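Long-range contacts in Serine/threonine-protein kinase pknE (Mycobacterium tuberculosis, PDB 2H34), which phosphorylates serine and threonine residues of proteins with ATP and probably helps the bacterium survive in its host, the present chain holding the enzyme's catalytic domain: residues L64-E69 with D106-V111; R58-A63 with P98-G103. All blocks are in the same frame, centred on the assembly; numbering follows the deposited sequence.

Overall arrangement
Both contacts lie in the five-stranded antiparallel sheet of the kinase N-terminal lobe and draw on strand 60-66. From the N terminus, the chain passes through strands 36-44 and 49-55, turns into 58-63, where interaction 2 opens, and runs directly into 64-69, where interaction 1 opens. Helix 75-88 follows, then strand 99-105: 98-103 closes the loop of interaction 2, and after a tight turn 106-111 closes that of interaction 1. The two loops therefore cross. Interaction 1 joins neighbouring strands 60-66 and 108-114, whereas interaction 2 spans from 60-66 past 108-114 to the edge strand 99-105. Tyr110 OH, hydrogen-bonded to Asp101, connects the two.

Interaction 1 of 2, residues L64-E69 with D106-V111; sequences LKLMSE and DGQLYV
Leu64 holds CG trans to its backbone N (chi1 176°) and Leu66 holds CG trans to its carbonyl carbon (chi1 -69°), rotations from which both leucines meet Tyr110 on the adjacent strand. Leu64 CD1 approaches both Val111 O and the edge of the phenol ring, near its plane, 3.8 Å from Tyr110 CB; Leu66 CD2 lies 4.0 Å from Tyr110 CB while its side chain crosses that of Gln108 at about a right angle. The backbones are antiparallel. Lys65 and Val111 form a hydrogen-bonded pair, Lys65 N to Val111 O at 3.0 Å and Val111 N to Lys65 O at 3.1 Å, and the weak bond from Met67 N to Leu109 O is stretched to 3.4 Å. After it, selenomethionine Met67 centres an inverse gamma turn, where Gln108, bent at chi2, delivers NE2 to Met67 O at 3.0 Å, tilted 34° from the carbonyl plane. Met67 CE rests on Val111 CG2 at 3.8 Å, and Met67 and Leu109 both touch Met81 of helix 75-88, which joins the sheet to that helix. The Gln108 amide thus satisfies the Met67 carbonyl, while the backbone bonds anchor the base of Lys65, the predicted ATP-site lysine, whose chain leads away from Val111 to a salt bridge with Asp177, the aspartate of the kinase DFG motif.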
# COMPACT_ATOMS: atom_id res chain seq x y z
N LEU A 64 3.05 0.06 -17.86
CA LEU A 64 2.96 1.45 -18.29
C LEU A 64 1.66 2.08 -17.84
O LEU A 64 0.57 1.62 -18.20
CB LEU A 64 3.12 1.55 -19.80
CG LEU A 64 2.97 2.94 -20.44
CD1 LEU A 64 3.99 3.93 -19.91
CD2 LEU A 64 3.06 2.85 -21.95
N LYS A 65 1.78 3.14 -17.05
CA LYS A 65 0.63 3.90 -16.59
C LYS A 65 0.39 5.06 -17.54
O LYS A 65 1.31 5.82 -17.83
CB LYS A 65 0.86 4.42 -15.17
CG LYS A 65 -0.26 5.33 -14.66
CD LYS A 65 0.09 5.99 -13.33
CE LYS A 65 -0.24 5.08 -12.16
NZ LYS A 65 0.44 5.55 -10.92
N LEU A 66 -0.85 5.17 -18.01
CA LEU A 66 -1.27 6.28 -18.88
C LEU A 66 -2.35 7.10 -18.22
O LEU A 66 -3.44 6.59 -17.93
CB LEU A 66 -1.78 5.75 -20.22
CG LEU A 66 -0.77 5.11 -21.16
CD1 LEU A 66 -1.51 4.42 -22.30
CD2 LEU A 66 0.20 6.14 -21.69
N MSE A 67 -2.07 8.38 -18.00
CA MSE A 67 -3.02 9.27 -17.34
C MSE A 67 -4.16 9.60 -18.32
O MSE A 67 -3.87 10.35 -19.32
CB MSE A 67 -2.33 10.55 -16.87
CG MSE A 67 -0.84 10.40 -16.54
SE MSE A 67 -0.39 9.33 -14.95
CE MSE A 67 1.40 10.11 -14.53
N SER A 68 -4.86 8.59 -18.69
CA SER A 68 -5.78 8.51 -19.85
C SER A 68 -6.65 9.74 -20.16
O SER A 68 -6.83 10.64 -19.33
CB SER A 68 -6.72 7.33 -19.67
OG SER A 68 -7.40 7.04 -20.88
N GLU A 69 -6.97 9.77 -21.16
CA GLU A 69 -7.94 10.69 -21.81
C GLU A 69 -7.54 12.17 -21.68
O GLU A 69 -8.37 13.10 -21.88
CB GLU A 69 -9.34 10.44 -21.22
CG GLU A 69 -10.46 11.37 -21.69
CD GLU A 69 -10.58 11.52 -23.20
OE1 GLU A 69 -10.60 10.49 -23.91
OE2 GLU A 69 -10.66 12.68 -23.68
N ASP A 106 2.75 12.23 -27.51
CA ASP A 106 1.42 12.50 -28.08
C ASP A 106 0.49 13.17 -27.08
O ASP A 106 -0.65 12.73 -26.89
CB ASP A 106 0.75 11.21 -28.59
CG ASP A 106 1.65 10.38 -29.49
OD1 ASP A 106 2.49 10.98 -30.20
OD2 ASP A 106 1.50 9.14 -29.48
N GLY A 107 0.97 14.22 -26.43
CA GLY A 107 0.20 14.87 -25.38
C GLY A 107 0.10 14.05 -24.10
O GLY A 107 0.14 14.62 -23.01
N GLN A 108 -0.03 12.73 -24.25
CA GLN A 108 -0.25 11.82 -23.11
C GLN A 108 0.98 11.71 -22.21
O GLN A 108 2.10 11.47 -22.68
CB GLN A 108 -0.65 10.42 -23.60
CG GLN A 108 -1.61 9.66 -22.68
CD GLN A 108 -3.06 9.70 -23.16
OE1 GLN A 108 -3.38 9.21 -24.25
NE2 GLN A 108 -3.94 10.28 -22.35
N LEU A 109 0.75 11.90 -20.91
CA LEU A 109 1.81 11.74 -19.91
C LEU A 109 1.89 10.29 -19.44
O LEU A 109 0.88 9.68 -19.08
CB LEU A 109 1.61 12.69 -18.73
CG LEU A 109 1.73 14.20 -19.01
CD1 LEU A 109 1.90 14.99 -17.71
CD2 LEU A 109 2.89 14.50 -19.95
N TYR A 110 3.10 9.75 -19.45
CA TYR A 110 3.30 8.34 -19.18
C TYR A 110 4.30 8.12 -18.05
O TYR A 110 5.14 8.98 -17.77
CB TYR A 110 3.74 7.63 -20.47
CG TYR A 110 5.18 7.89 -20.87
CD1 TYR A 110 5.56 9.08 -21.51
CD2 TYR A 110 6.17 6.94 -20.63
CE1 TYR A 110 6.88 9.31 -21.88
CE2 TYR A 110 7.50 7.16 -21.00
CZ TYR A 110 7.85 8.34 -21.62
OH TYR A 110 9.16 8.54 -21.98
N VAL A 111 4.17 6.97 -17.38
CA VAL A 111 5.19 6.46 -16.46
C VAL A 111 5.47 4.99 -16.78
O VAL A 111 4.58 4.15 -16.73
CB VAL A 111 4.78 6.62 -14.98
CG1 VAL A 111 5.83 5.99 -14.08
CG2 VAL A 111 4.61 8.09 -14.63

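Interaction 2 of 2, residues R58-A63 with P98-G103; sequences RERIVA and PIHDFG
Arg60 and His100 form the dense part of this contact. The guanidinium lies flat on the imidazole, centres 3.7 Å apart and planes 16° apart, with Arg60 NH2 over the middle of the ring, 3.4 Å from His100 CG. Arg60 arrives as a chain extended from CG to NE, approaching from the direction opposite to His100. Buried Val62 sets CG1 against the ring edge, near its plane, 3.5 Å from His100 CE1, and His100 ND1 is hydrogen-bonded to Asp112, a residue of the intervening strand 108-114. A classic beta bulge at His100 and Asp101, both facing Asp112, lets these consecutive residues direct their side chains toward 58-63. The outer part is looser. Arg58, exposed and bent at chi2 and chi3, reaches Asp101 through a long salt bridge, NH1 to OD2 at 3.7 Å, the two planes 32° apart, while its NH2 passes beside Asp101 CB and lies 3.8 Å from His100 O. Asp101 OD2 also hydrogen-bonds Tyr110 OH. Two arginines, one from strand 60-66 and one from the turn before it, meet a histidine and an aspartate of edge strand 99-105: the stack probably steadies Arg60, and weak, probably solvent-screened electrostatics hold Arg58.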
# COMPACT_ATOMS: atom_id res chain seq x y z
N ARG A 58 13.70 -0.93 -26.08
CA ARG A 58 14.41 -1.55 -24.95
C ARG A 58 14.21 -3.08 -24.88
O ARG A 58 14.88 -3.76 -24.12
CB ARG A 58 14.06 -0.82 -23.64
CG ARG A 58 14.74 0.59 -23.54
CD ARG A 58 13.80 1.77 -23.18
NE ARG A 58 14.03 2.32 -21.83
CZ ARG A 58 13.80 3.59 -21.46
NH1 ARG A 58 13.35 4.48 -22.33
NH2 ARG A 58 14.05 3.97 -20.21
N GLU A 59 13.32 -3.61 -25.73
CA GLU A 59 13.17 -5.06 -25.93
C GLU A 59 12.79 -5.85 -24.67
O GLU A 59 13.32 -6.93 -24.42
CB GLU A 59 14.41 -5.66 -26.61
CG GLU A 59 14.76 -5.01 -27.95
CD GLU A 59 15.70 -5.86 -28.81
OE1 GLU A 59 15.83 -7.07 -28.54
OE2 GLU A 59 16.30 -5.32 -29.75
N ARG A 60 11.84 -5.31 -23.91
CA ARG A 60 11.38 -5.93 -22.67
C ARG A 60 9.92 -5.59 -22.40
O ARG A 60 9.39 -4.63 -22.97
CB ARG A 60 12.25 -5.48 -21.49
CG ARG A 60 12.07 -4.03 -21.10
CD ARG A 60 13.00 -3.69 -19.97
NE ARG A 60 13.09 -2.24 -19.78
CZ ARG A 60 13.94 -1.65 -18.95
NH1 ARG A 60 14.78 -2.38 -18.22
NH2 ARG A 60 13.96 -0.33 -18.85
N ILE A 61 9.28 -6.35 -21.53
CA ILE A 61 7.89 -6.09 -21.20
C ILE A 61 7.81 -5.31 -19.90
O ILE A 61 8.33 -5.74 -18.87
CB ILE A 61 7.04 -7.38 -21.04
CG1 ILE A 61 7.43 -8.44 -22.09
CG2 ILE A 61 5.54 -7.03 -21.13
CD1 ILE A 61 7.15 -9.88 -21.65
N VAL A 62 7.15 -4.16 -19.97
CA VAL A 62 7.08 -3.25 -18.83
C VAL A 62 5.64 -2.92 -18.46
O VAL A 62 4.73 -3.16 -19.25
CB VAL A 62 7.90 -1.95 -19.09
CG1 VAL A 62 9.37 -2.27 -19.30
CG2 VAL A 62 7.35 -1.19 -20.29
N ALA A 63 5.45 -2.40 -17.26
CA ALA A 63 4.16 -1.85 -16.86
C ALA A 63 4.13 -0.38 -17.22
O ALA A 63 5.09 0.35 -16.96
CB ALA A 63 3.93 -2.05 -15.37
N PRO A 98 10.55 -0.11 -9.39
CA PRO A 98 11.46 0.77 -10.13
C PRO A 98 10.72 1.52 -11.21
O PRO A 98 9.88 0.92 -11.90
CB PRO A 98 12.42 -0.22 -10.79
CG PRO A 98 12.36 -1.42 -9.94
CD PRO A 98 10.95 -1.52 -9.49
N ILE A 99 11.00 2.82 -11.35
CA ILE A 99 10.47 3.60 -12.46
C ILE A 99 11.52 3.66 -13.55
O ILE A 99 12.64 4.12 -13.31
CB ILE A 99 10.10 5.04 -12.04
CG1 ILE A 99 8.99 5.06 -10.98
CG2 ILE A 99 9.70 5.89 -13.25
CD1 ILE A 99 7.96 3.96 -11.09
N HIS A 100 11.18 3.18 -14.75
CA HIS A 100 12.12 3.25 -15.87
C HIS A 100 12.24 4.64 -16.44
O HIS A 100 13.33 5.13 -16.63
CB HIS A 100 11.75 2.29 -16.99
CG HIS A 100 11.78 0.86 -16.58
ND1 HIS A 100 10.85 -0.06 -17.02
CD2 HIS A 100 12.63 0.18 -15.77
CE1 HIS A 100 11.12 -1.24 -16.49
NE2 HIS A 100 12.19 -1.12 -15.72
N ASP A 101 11.10 5.27 -16.71
CA ASP A 101 11.10 6.51 -17.46
C ASP A 101 9.75 7.18 -17.30
O ASP A 101 8.81 6.56 -16.81
CB ASP A 101 11.36 6.20 -18.94
CG ASP A 101 11.64 7.44 -19.76
OD1 ASP A 101 12.03 8.48 -19.19
OD2 ASP A 101 11.47 7.37 -20.99
N PHE A 102 9.68 8.44 -17.70
CA PHE A 102 8.43 9.21 -17.71
C PHE A 102 8.59 10.50 -18.53
O PHE A 102 9.71 10.96 -18.76
CB PHE A 102 7.98 9.53 -16.28
CG PHE A 102 9.05 10.14 -15.41
CD1 PHE A 102 9.92 9.33 -14.69
CD2 PHE A 102 9.17 11.52 -15.30
CE1 PHE A 102 10.91 9.90 -13.88
CE2 PHE A 102 10.16 12.09 -14.49
CZ PHE A 102 11.02 11.28 -13.78
N GLY A 103 7.47 11.06 -18.96
CA GLY A 103 7.46 12.31 -19.73
C GLY A 103 6.19 12.43 -20.56
O GLY A 103 5.11 12.02 -20.10